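Local coordinates for protein choline kinase (Streptococcus pneumoniae, PDB 4R78) that probably phosphorylates choline, as a kinase of the choline/ethanolamine kinase family with a protein kinase-like fold, and binds adenosine monophosphate in its nucleotide pocket, at residues D222-L232 and K259-I270. Numbering follows the deposited sequence.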
loop_
_atom_site.group_PDB
_atom_site.type_symbol
_atom_site.label_atom_id
_atom_site.label_comp_id
_atom_site.label_asym_id
_atom_site.label_seq_id
_atom_site.Cartn_x
_atom_site.Cartn_y
_atom_site.Cartn_z
ATOM N N ASP A 222 12.408 -0.641 7.036
ATOM C CA ASP A 222 12.413 -0.052 8.363
ATOM C C ASP A 222 10.964 0.201 8.792
ATOM O O ASP A 222 10.205 0.813 8.044
ATOM C CB ASP A 222 13.213 1.253 8.361
ATOM C CG ASP A 222 13.529 1.737 9.756
ATOM O OD1 ASP A 222 12.585 2.117 10.480
ATOM O OD2 ASP A 222 14.721 1.730 10.128
ATOM N N PRO A 223 10.568 -0.279 9.989
ATOM C CA PRO A 223 9.188 -0.058 10.430
ATOM C C PRO A 223 8.736 1.404 10.465
ATOM O O PRO A 223 7.532 1.669 10.366
ATOM C CB PRO A 223 9.177 -0.653 11.838
ATOM C CG PRO A 223 10.147 -1.759 11.747
ATOM C CD PRO A 223 11.272 -1.204 10.898
ATOM N N MET A 224 9.674 2.343 10.583
ATOM C CA MET A 224 9.303 3.755 10.574
ATOM C C MET A 224 8.704 4.198 9.235
ATOM O O MET A 224 7.996 5.198 9.174
ATOM C CB MET A 224 10.465 4.658 11.006
ATOM C CG MET A 224 10.872 4.522 12.479
ATOM S SD MET A 224 9.513 4.697 13.664
ATOM C CE MET A 224 9.147 2.979 14.018
ATOM N N TRP A 225 8.959 3.431 8.173
ATOM C CA TRP A 225 8.272 3.660 6.898
ATOM C C TRP A 225 6.764 3.488 7.085
ATOM O O TRP A 225 5.970 4.323 6.642
ATOM C CB TRP A 225 8.783 2.699 5.818
ATOM C CG TRP A 225 7.988 2.762 4.542
ATOM C CD1 TRP A 225 6.763 2.196 4.314
ATOM C CD2 TRP A 225 8.356 3.425 3.325
ATOM N NE1 TRP A 225 6.345 2.469 3.036
ATOM C CE2 TRP A 225 7.299 3.222 2.405
ATOM C CE3 TRP A 225 9.467 4.181 2.925
ATOM C CZ2 TRP A 225 7.325 3.735 1.104
ATOM C CZ3 TRP A 225 9.494 4.691 1.625
ATOM C CH2 TRP A 225 8.423 4.469 0.736
ATOM N N ASP A 226 6.373 2.391 7.734
ATOM C CA ASP A 226 4.956 2.111 7.968
ATOM C C ASP A 226 4.304 3.175 8.850
ATOM O O ASP A 226 3.175 3.600 8.591
ATOM C CB ASP A 226 4.762 0.722 8.576
ATOM C CG ASP A 226 4.707 -0.385 7.535
ATOM O OD1 ASP A 226 4.791 -0.097 6.318
ATOM O OD2 ASP A 226 4.572 -1.550 7.952
ATOM N N LEU A 227 5.016 3.609 9.887
ATOM C CA LEU A 227 4.494 4.654 10.756
ATOM C C LEU A 227 4.317 5.970 9.992
ATOM O O LEU A 227 3.272 6.618 10.103
ATOM C CB LEU A 227 5.370 4.830 11.999
ATOM C CG LEU A 227 5.075 3.882 13.169
ATOM C CD1 LEU A 227 5.286 2.402 12.844
ATOM C CD2 LEU A 227 5.901 4.266 14.359
ATOM N N ALA A 228 5.318 6.332 9.191
ATOM C CA ALA A 228 5.226 7.511 8.335
ATOM C C ALA A 228 4.009 7.451 7.417
ATOM O O ALA A 228 3.289 8.436 7.280
ATOM C CB ALA A 228 6.503 7.698 7.535
ATOM N N ALA A 229 3.772 6.287 6.812
ATOM C CA ALA A 229 2.642 6.120 5.902
ATOM C C ALA A 229 1.303 6.270 6.612
ATOM O O ALA A 229 0.432 7.000 6.137
ATOM C CB ALA A 229 2.723 4.782 5.172
ATOM N N LEU A 230 1.139 5.582 7.740
ATOM C CA LEU A 230 -0.086 5.708 8.529
ATOM C C LEU A 230 -0.362 7.179 8.856
ATOM O O LEU A 230 -1.462 7.687 8.616
ATOM C CB LEU A 230 0.014 4.891 9.819
ATOM C CG LEU A 230 -1.242 4.868 10.693
ATOM C CD1 LEU A 230 -2.307 3.950 10.109
ATOM C CD2 LEU A 230 -0.884 4.445 12.103
ATOM N N PHE A 231 0.659 7.859 9.367
ATOM C CA PHE A 231 0.541 9.246 9.802
ATOM C C PHE A 231 0.249 10.176 8.625
ATOM O O PHE A 231 -0.658 11.007 8.693
ATOM C CB PHE A 231 1.825 9.703 10.506
ATOM C CG PHE A 231 2.106 9.010 11.816
ATOM C CD1 PHE A 231 1.189 8.139 12.394
ATOM C CD2 PHE A 231 3.295 9.272 12.491
ATOM C CE1 PHE A 231 1.458 7.521 13.616
ATOM C CE2 PHE A 231 3.573 8.669 13.711
ATOM C CZ PHE A 231 2.659 7.792 14.276
ATOM N N LEU A 232 1.006 10.018 7.539
ATOM C CA LEU A 232 0.888 10.908 6.386
ATOM C C LEU A 232 -0.423 10.717 5.629
ATOM O O LEU A 232 -1.085 11.695 5.267
ATOM C CB LEU A 232 2.081 10.734 5.437
ATOM C CG LEU A 232 2.263 11.756 4.311
ATOM C CD1 LEU A 232 2.440 13.158 4.874
ATOM C CD2 LEU A 232 3.443 11.378 3.429
ATOM N N LYS A 259 13.432 9.361 11.461
ATOM C CA LYS A 259 13.172 8.406 10.383
ATOM C C LYS A 259 11.763 8.595 9.824
ATOM O O LYS A 259 11.571 8.565 8.615
ATOM C CB LYS A 259 13.369 6.962 10.847
ATOM C CG LYS A 259 14.812 6.499 10.907
ATOM C CD LYS A 259 14.857 5.060 11.384
ATOM C CE LYS A 259 16.249 4.488 11.320
ATOM N NZ LYS A 259 16.264 3.121 11.926
ATOM N N ILE A 260 10.787 8.795 10.708
ATOM C CA ILE A 260 9.421 9.065 10.275
ATOM C C ILE A 260 9.383 10.283 9.346
ATOM O O ILE A 260 8.777 10.230 8.275
ATOM C CB ILE A 260 8.460 9.229 11.478
ATOM C CG1 ILE A 260 8.301 7.888 12.202
ATOM C CG2 ILE A 260 7.087 9.749 11.027
ATOM C CD1 ILE A 260 7.628 7.991 13.560
ATOM N N ALA A 261 10.046 11.365 9.750
ATOM C CA ALA A 261 10.071 12.589 8.953
ATOM C C ALA A 261 10.690 12.346 7.572
ATOM O O ALA A 261 10.175 12.822 6.557
ATOM C CB ALA A 261 10.818 13.694 9.698
ATOM N N ILE A 262 11.789 11.594 7.545
ATOM C CA ILE A 262 12.476 11.264 6.297
ATOM C C ILE A 262 11.609 10.398 5.380
ATOM O O ILE A 262 11.504 10.670 4.181
ATOM C CB ILE A 262 13.856 10.607 6.565
ATOM C CG1 ILE A 262 14.809 11.641 7.179
ATOM C CG2 ILE A 262 14.440 10.022 5.279
ATOM C CD1 ILE A 262 16.087 11.071 7.784
ATOM N N TYR A 263 10.977 9.372 5.943
ATOM C CA TYR A 263 10.149 8.475 5.142
ATOM C C TYR A 263 8.896 9.141 4.580
ATOM O O TYR A 263 8.454 8.777 3.496
ATOM C CB TYR A 263 9.826 7.175 5.890
ATOM C CG TYR A 263 11.035 6.272 6.044
ATOM C CD1 TYR A 263 11.832 5.958 4.942
ATOM C CD2 TYR A 263 11.375 5.729 7.281
ATOM C CE1 TYR A 263 12.947 5.138 5.068
ATOM C CE2 TYR A 263 12.494 4.901 7.419
ATOM C CZ TYR A 263 13.267 4.611 6.307
ATOM O OH TYR A 263 14.370 3.797 6.425
ATOM N N LYS A 264 8.363 10.140 5.284
ATOM C CA LYS A 264 7.256 10.945 4.748
ATOM C C LYS A 264 7.675 11.612 3.432
ATOM O O LYS A 264 6.924 11.598 2.463
ATOM C CB LYS A 264 6.798 12.006 5.757
ATOM C CG LYS A 264 5.975 11.475 6.928
ATOM C CD LYS A 264 5.565 12.627 7.831
ATOM C CE LYS A 264 4.684 12.172 8.981
ATOM N NZ LYS A 264 4.510 13.276 9.973
ATOM N N ILE A 265 8.880 12.182 3.402
ATOM C CA ILE A 265 9.396 12.829 2.194
ATOM C C ILE A 265 9.591 11.820 1.063
ATOM O O ILE A 265 9.232 12.085 -0.088
ATOM C CB ILE A 265 10.723 13.585 2.471
ATOM C CG1 ILE A 265 10.482 14.751 3.437
ATOM C CG2 ILE A 265 11.342 14.106 1.169
ATOM C CD1 ILE A 265 11.744 15.253 4.116
ATOM N N LEU A 266 10.140 10.655 1.401
ATOM C CA LEU A 266 10.379 9.622 0.402
ATOM C C LEU A 266 9.070 9.100 -0.174
ATOM O O LEU A 266 8.977 8.851 -1.370
ATOM C CB LEU A 266 11.212 8.476 0.984
ATOM C CG LEU A 266 12.663 8.787 1.362
ATOM C CD1 LEU A 266 13.352 7.544 1.868
ATOM C CD2 LEU A 266 13.423 9.349 0.182
ATOM N N GLN A 267 8.058 8.963 0.677
ATOM C CA GLN A 267 6.738 8.510 0.244
ATOM C C GLN A 267 6.061 9.502 -0.697
ATOM O O GLN A 267 5.554 9.114 -1.745
ATOM C CB GLN A 267 5.849 8.201 1.451
ATOM C CG GLN A 267 6.191 6.860 2.071
ATOM C CD GLN A 267 5.764 6.701 3.515
ATOM O OE1 GLN A 267 6.365 5.920 4.265
ATOM N NE2 GLN A 267 4.731 7.418 3.914
ATOM N N ASP A 268 6.068 10.782 -0.337
ATOM C CA ASP A 268 5.487 11.792 -1.211
ATOM C C ASP A 268 6.179 11.825 -2.575
ATOM O O ASP A 268 5.512 11.967 -3.604
ATOM C CB ASP A 268 5.498 13.167 -0.547
ATOM C CG ASP A 268 4.302 13.383 0.356
ATOM O OD1 ASP A 268 3.256 12.726 0.158
ATOM O OD2 ASP A 268 4.396 14.230 1.266
ATOM N N THR A 269 7.500 11.646 -2.579
ATOM C CA THR A 269 8.267 11.602 -3.821
ATOM C C THR A 269 7.866 10.387 -4.655
ATOM O O THR A 269 7.471 10.525 -5.819
ATOM C CB THR A 269 9.788 11.591 -3.552
ATOM O OG1 THR A 269 10.137 12.741 -2.768
ATOM C CG2 THR A 269 10.555 11.636 -4.858
ATOM N N ILE A 270 7.938 9.212 -4.043
ATOM C CA ILE A 270 7.624 7.962 -4.729
ATOM C C ILE A 270 6.194 7.929 -5.269
ATOM O O ILE A 270 5.980 7.623 -6.446
ATOM C CB ILE A 270 7.939 6.736 -3.836
ATOM C CG1 ILE A 270 9.459 6.578 -3.717
ATOM C CG2 ILE A 270 7.294 5.456 -4.393
ATOM C CD1 ILE A 270 9.921 5.729 -2.559
#
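Lys259 NZ is gripped by three groups: Asp222 OD2 across the contact, at 2.7 Å on the syn side and a little out of the carboxylate plane, then the carboxylate of Asp189 and the carbonyl of Gly187. The lysine chain, extended beyond CG, crosses Asp222 at about a right angle. With CG anti to the backbone N (chi1 -166°), the Asp222 carboxylate is placed so that OD2 takes Lys259 NZ and also the N-H of Asp189, while OD1 uses its anti lone pair to accept from Met224 N (2.9 Å) and N-caps the helix that follows. Here one carboxylate both starts a helix and ties it to its neighbour. The two carboxylates near NZ would be expected to favour the charged form of the lysine. Beyond this end the helices, within the helical part of the protein kinase-like fold, cross at -67° with axes 8.1 Å apart, close enough for knobs-into-holes packing. Ala228 is a small knob, its CB 3.7 Å from Tyr263 CB in a hole completed by Ile260, Lys264 and Gln267. Trp225 fills another, among Tyr263, Leu266, Gln267 and Ile270: Tyr263 CD1 lies 3.6 Å from Trp225 CE3, Gln267 lays CG over the six-membered ring in a CH-pi contact, and Ile270 CD1 meets the ring edge in plane at CH2. The indole N-H goes to the carbonyl of Ile195, which should help to fix the ring's rotation. Met224 bends so that SD lies 3.7 Å from Ile260 CG1.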